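Long-range contacts in MccF (Escherichia coli, PDB 4IIY), which probably acts as a serine carboxypeptidase-like hydrolase of the S66 family and gives its host self-immunity to the peptide-nucleotide antibiotic microcin C7: residues B[110-115]-B[138-143]; B[161-166]-B[342-347]. The protein carries 1 engineered substitution. One frame throughout, in Å; residues are numbered along the deposited sequence.

Contact 1 (B[110-115]-B[138-143]); sequences ITCIMS and PKIIIG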
# COMPACT_ATOMS: atom_id res chain seq x y z
N ILE B 110 -33.34 -3.17 -9.13
CA ILE B 110 -32.24 -2.22 -8.94
C ILE B 110 -31.52 -1.93 -10.25
O ILE B 110 -31.08 -2.85 -10.94
CB ILE B 110 -31.25 -2.74 -7.87
CG1 ILE B 110 -31.96 -2.84 -6.52
CG2 ILE B 110 -30.04 -1.82 -7.76
CD1 ILE B 110 -31.09 -3.38 -5.40
N THR B 111 -31.40 -0.65 -10.60
CA THR B 111 -30.69 -0.24 -11.81
C THR B 111 -29.23 0.14 -11.51
O THR B 111 -28.35 -0.01 -12.35
CB THR B 111 -31.41 0.94 -12.50
OG1 THR B 111 -32.71 0.52 -12.93
CG2 THR B 111 -30.63 1.44 -13.70
N CYS B 112 -29.00 0.66 -10.30
CA CYS B 112 -27.69 1.19 -9.91
C CYS B 112 -27.36 0.70 -8.51
O CYS B 112 -28.19 0.79 -7.59
CB CYS B 112 -27.72 2.72 -9.95
SG CYS B 112 -26.26 3.56 -9.29
N ILE B 113 -26.15 0.16 -8.36
CA ILE B 113 -25.60 -0.26 -7.08
C ILE B 113 -24.50 0.72 -6.69
O ILE B 113 -23.49 0.83 -7.38
CB ILE B 113 -25.05 -1.70 -7.16
CG1 ILE B 113 -26.20 -2.68 -7.45
CG2 ILE B 113 -24.32 -2.09 -5.89
CD1 ILE B 113 -25.74 -4.12 -7.67
N MET B 114 -24.73 1.44 -5.59
CA MET B 114 -23.91 2.58 -5.19
C MET B 114 -23.26 2.34 -3.83
O MET B 114 -23.93 1.96 -2.86
CB MET B 114 -24.78 3.84 -5.12
CG MET B 114 -24.06 5.10 -4.65
SD MET B 114 -25.15 6.55 -4.58
CE MET B 114 -25.41 6.86 -6.33
N SER B 115 -21.96 2.56 -3.74
CA SER B 115 -21.25 2.49 -2.48
C SER B 115 -21.75 3.55 -1.51
O SER B 115 -22.01 4.68 -1.92
CB SER B 115 -19.77 2.70 -2.74
OG SER B 115 -19.03 2.75 -1.54
N PRO B 138 -26.45 -7.26 -15.56
CA PRO B 138 -25.56 -6.10 -15.47
C PRO B 138 -26.27 -4.88 -14.90
O PRO B 138 -27.43 -4.61 -15.25
CB PRO B 138 -25.11 -5.87 -16.91
CG PRO B 138 -26.03 -6.68 -17.77
CD PRO B 138 -26.54 -7.80 -16.93
N LYS B 139 -25.60 -4.17 -14.01
CA LYS B 139 -26.13 -2.95 -13.42
C LYS B 139 -25.03 -1.91 -13.39
O LYS B 139 -23.85 -2.23 -13.56
CB LYS B 139 -26.65 -3.21 -11.99
CG LYS B 139 -27.83 -4.19 -11.92
CD LYS B 139 -28.21 -4.50 -10.48
CE LYS B 139 -29.13 -5.72 -10.39
NZ LYS B 139 -30.41 -5.53 -11.14
N ILE B 140 -25.42 -0.65 -13.19
CA ILE B 140 -24.46 0.42 -12.97
C ILE B 140 -23.87 0.27 -11.57
O ILE B 140 -24.59 0.35 -10.58
CB ILE B 140 -25.14 1.79 -13.09
CG1 ILE B 140 -25.73 1.97 -14.49
CG2 ILE B 140 -24.15 2.91 -12.74
CD1 ILE B 140 -26.70 3.13 -14.60
N ILE B 141 -22.56 0.03 -11.49
CA ILE B 141 -21.88 -0.09 -10.21
C ILE B 141 -21.00 1.14 -10.06
O ILE B 141 -20.19 1.42 -10.95
CB ILE B 141 -20.99 -1.36 -10.15
CG1 ILE B 141 -21.73 -2.59 -10.67
CG2 ILE B 141 -20.44 -1.56 -8.74
CD1 ILE B 141 -22.93 -2.96 -9.90
N ILE B 142 -21.17 1.88 -8.97
CA ILE B 142 -20.53 3.19 -8.83
C ILE B 142 -20.04 3.45 -7.41
O ILE B 142 -20.69 3.08 -6.42
CB ILE B 142 -21.48 4.32 -9.33
CG1 ILE B 142 -20.75 5.67 -9.43
CG2 ILE B 142 -22.73 4.41 -8.46
CD1 ILE B 142 -21.51 6.67 -10.29
N GLY B 143 -18.86 4.05 -7.33
CA GLY B 143 -18.26 4.48 -6.07
C GLY B 143 -16.84 4.91 -6.36
O GLY B 143 -16.46 5.10 -7.52
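Strands 112-115 and 140-143 are parallel neighbours in the six-stranded mixed sheet, bound by four backbone hydrogen bonds that zigzag between them. I140 N donates to T111 O (3.1 Å), I113 N to I140 O (2.7 Å), I142 N to I113 O and S115 N to I142 O. One side of the sheet carries C112, M114, I140 and I142. Here C112 turns its SG anti to the backbone N (chi1 172°), where the small, polarisable sulfur meets I142 CG2 at 3.7 Å; the same methyl lies beside M114 CB, and the flexible M114 chain runs on to helix 178-191. Helix 131-136 connects the strands, making a beta-alpha-beta unit. On the other side of the sheet, I113 and I141 lie side by side, with I141 CD1 3.7 Å from I113 CB, and F101, L104 and V105 of helix 94-105 close over I113. The long aliphatic chain of K139 suits its place just before strand 140-143: its CD rests on I113 CD1 (3.8 Å), then a bend at chi4 (-60°) brings NZ to I110 O (2.8 Å), in the carbonyl plane. N107 O accepts a second bond from NZ.

Contact 2 (B[161-166]-B[342-347]); sequences ITFYGP and MLTLPL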
# COMPACT_ATOMS: atom_id res chain seq x y z
N ILE B 161 -18.45 -2.49 -17.71
CA ILE B 161 -18.03 -1.11 -17.53
C ILE B 161 -18.67 -0.56 -16.26
O ILE B 161 -19.90 -0.40 -16.19
CB ILE B 161 -18.39 -0.25 -18.75
CG1 ILE B 161 -17.73 -0.83 -20.01
CG2 ILE B 161 -18.00 1.21 -18.51
CD1 ILE B 161 -16.22 -1.04 -19.89
N THR B 162 -17.83 -0.34 -15.25
CA THR B 162 -18.22 0.24 -13.97
C THR B 162 -17.76 1.70 -13.90
O THR B 162 -17.09 2.19 -14.82
CB THR B 162 -17.60 -0.55 -12.79
OG1 THR B 162 -16.17 -0.41 -12.80
CG2 THR B 162 -17.98 -2.02 -12.87
N PHE B 163 -18.14 2.41 -12.83
CA PHE B 163 -18.01 3.86 -12.79
C PHE B 163 -17.27 4.37 -11.57
O PHE B 163 -17.61 4.02 -10.43
CB PHE B 163 -19.40 4.50 -12.85
CG PHE B 163 -20.11 4.23 -14.15
CD1 PHE B 163 -20.08 5.14 -15.18
CD2 PHE B 163 -20.76 3.02 -14.35
CE1 PHE B 163 -20.71 4.86 -16.39
CE2 PHE B 163 -21.38 2.73 -15.56
CZ PHE B 163 -21.35 3.65 -16.58
N TYR B 164 -16.26 5.21 -11.81
CA TYR B 164 -15.60 5.95 -10.76
C TYR B 164 -16.43 7.20 -10.54
O TYR B 164 -16.50 8.06 -11.42
CB TYR B 164 -14.16 6.34 -11.15
CG TYR B 164 -13.27 6.43 -9.93
CD1 TYR B 164 -12.85 5.27 -9.29
CD2 TYR B 164 -12.88 7.66 -9.40
CE1 TYR B 164 -12.07 5.32 -8.17
CE2 TYR B 164 -12.07 7.72 -8.26
CZ TYR B 164 -11.68 6.53 -7.66
OH TYR B 164 -10.90 6.51 -6.51
N GLY B 165 -17.09 7.31 -9.40
CA GLY B 165 -18.02 8.40 -9.19
C GLY B 165 -18.59 8.37 -7.80
O GLY B 165 -18.07 7.69 -6.91
N PRO B 166 -19.68 9.13 -7.59
CA PRO B 166 -20.22 9.36 -6.25
C PRO B 166 -20.50 8.12 -5.41
O PRO B 166 -21.03 7.11 -5.90
CB PRO B 166 -21.55 10.06 -6.53
CG PRO B 166 -21.31 10.81 -7.79
CD PRO B 166 -20.28 10.04 -8.58
N MET B 342 -17.35 16.24 -7.68
CA MET B 342 -16.79 15.06 -8.31
C MET B 342 -17.56 14.72 -9.58
O MET B 342 -18.79 14.66 -9.56
CB MET B 342 -16.87 13.89 -7.34
CG MET B 342 -16.16 12.66 -7.83
SD MET B 342 -16.61 11.19 -6.88
CE MET B 342 -15.34 10.12 -7.55
N LEU B 343 -16.84 14.51 -10.68
CA LEU B 343 -17.44 14.07 -11.93
C LEU B 343 -17.54 12.54 -11.94
O LEU B 343 -16.82 11.86 -11.19
CB LEU B 343 -16.57 14.53 -13.10
CG LEU B 343 -16.31 16.04 -13.15
CD1 LEU B 343 -15.27 16.39 -14.20
CD2 LEU B 343 -17.60 16.81 -13.40
N THR B 344 -18.41 12.00 -12.77
CA THR B 344 -18.60 10.56 -12.94
C THR B 344 -17.85 10.09 -14.19
O THR B 344 -18.01 10.69 -15.26
CB THR B 344 -20.10 10.23 -13.03
OG1 THR B 344 -20.72 10.46 -11.77
CG2 THR B 344 -20.31 8.77 -13.41
N LEU B 345 -17.05 9.03 -14.05
CA LEU B 345 -16.18 8.54 -15.12
C LEU B 345 -16.35 7.03 -15.35
O LEU B 345 -16.08 6.23 -14.45
CB LEU B 345 -14.72 8.81 -14.75
CG LEU B 345 -13.65 8.35 -15.74
CD1 LEU B 345 -13.68 9.20 -16.99
CD2 LEU B 345 -12.28 8.40 -15.09
N PRO B 346 -16.77 6.62 -16.55
CA PRO B 346 -16.76 5.18 -16.83
C PRO B 346 -15.32 4.69 -16.96
O PRO B 346 -14.48 5.37 -17.57
CB PRO B 346 -17.49 5.08 -18.18
CG PRO B 346 -17.22 6.40 -18.85
CD PRO B 346 -17.20 7.42 -17.71
N LEU B 347 -15.03 3.53 -16.38
CA LEU B 347 -13.71 2.92 -16.49
C LEU B 347 -13.71 1.76 -17.49
O LEU B 347 -14.64 0.95 -17.50
CB LEU B 347 -13.27 2.38 -15.13
CG LEU B 347 -13.14 3.41 -14.00
CD1 LEU B 347 -12.94 2.71 -12.67
CD2 LEU B 347 -11.99 4.35 -14.29
O HOH W 1 -14.93 -0.85 -15.41
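F163 and P346 are paired as the non-hydrogen-bonded pair of an antiparallel strand contact, and their side chains cross obliquely. Proline suits this place because an N-H here would point away from strand 162-164. P346 CB is a blunt bump filling the hollow between F163 CE1 (3.7 Å) and I161 CG2 (3.9 Å). On the same side of the sheet T344 sets its methyl CG2 4.0 Å from F163 CD1, while its OG1, anti to the carbonyl carbon (chi1 -69°), comes to 3.2 Å from P166 CD. G165, fully extended as glycine readily is, has no CB to crowd these two atoms. The opposite side holds Y164, whose CB receives L347 CD1. M342 stretches out beyond CG and lays its unbranched thioether against G165: SD is 3.6 Å from G165 C, and CE rests in the corner formed by G165 CA (3.6 Å) and the Y164 ring, 3.9 Å from CD2. Backbone bonds Y164 N to L345 O, L345 N to Y164 O and the straight L347 N to T162 O (2.9 Å) fasten the strands. Y164 OH is hydrogen-bonded to E270 OE2, of the predicted charge relay, and to A145 N, placing the pair beside the probable active site. Strand 345-347 is outermost in the sheet within this chain; strand 140-143 borders 162-164 on its other edge, helix 148-158 packs against T162 and Y164, and helix 178-191 against F163 and T344.

In the fold
Contacts 1 and 2 are successive steps across one sheet, in the order 110-115, 140-143, 162-164, 345-347, with centres 11 Å apart. Probable hydrogen bonds I141 O to F163 N (2.9 Å) and G143 O to G165 N (3.0 Å) join them, and I142 CG1 packs on F163 O. Contact 2 brings together segments from the N- and C-terminal family regions. Both contacts end near the active site: the side chains of S115 and Y164 each lie about 7 Å from the bound glutamylsulfamoyl inosine. Contact 2 is the closer to E270, one of two predicted charge-relay residues, about 3 Å from the Y164 side chain against about 10 Å from G143. G143 is about 7 Å from the side chain of A145, the engineered residue at the predicted nucleophile position, which follows strand 140-143.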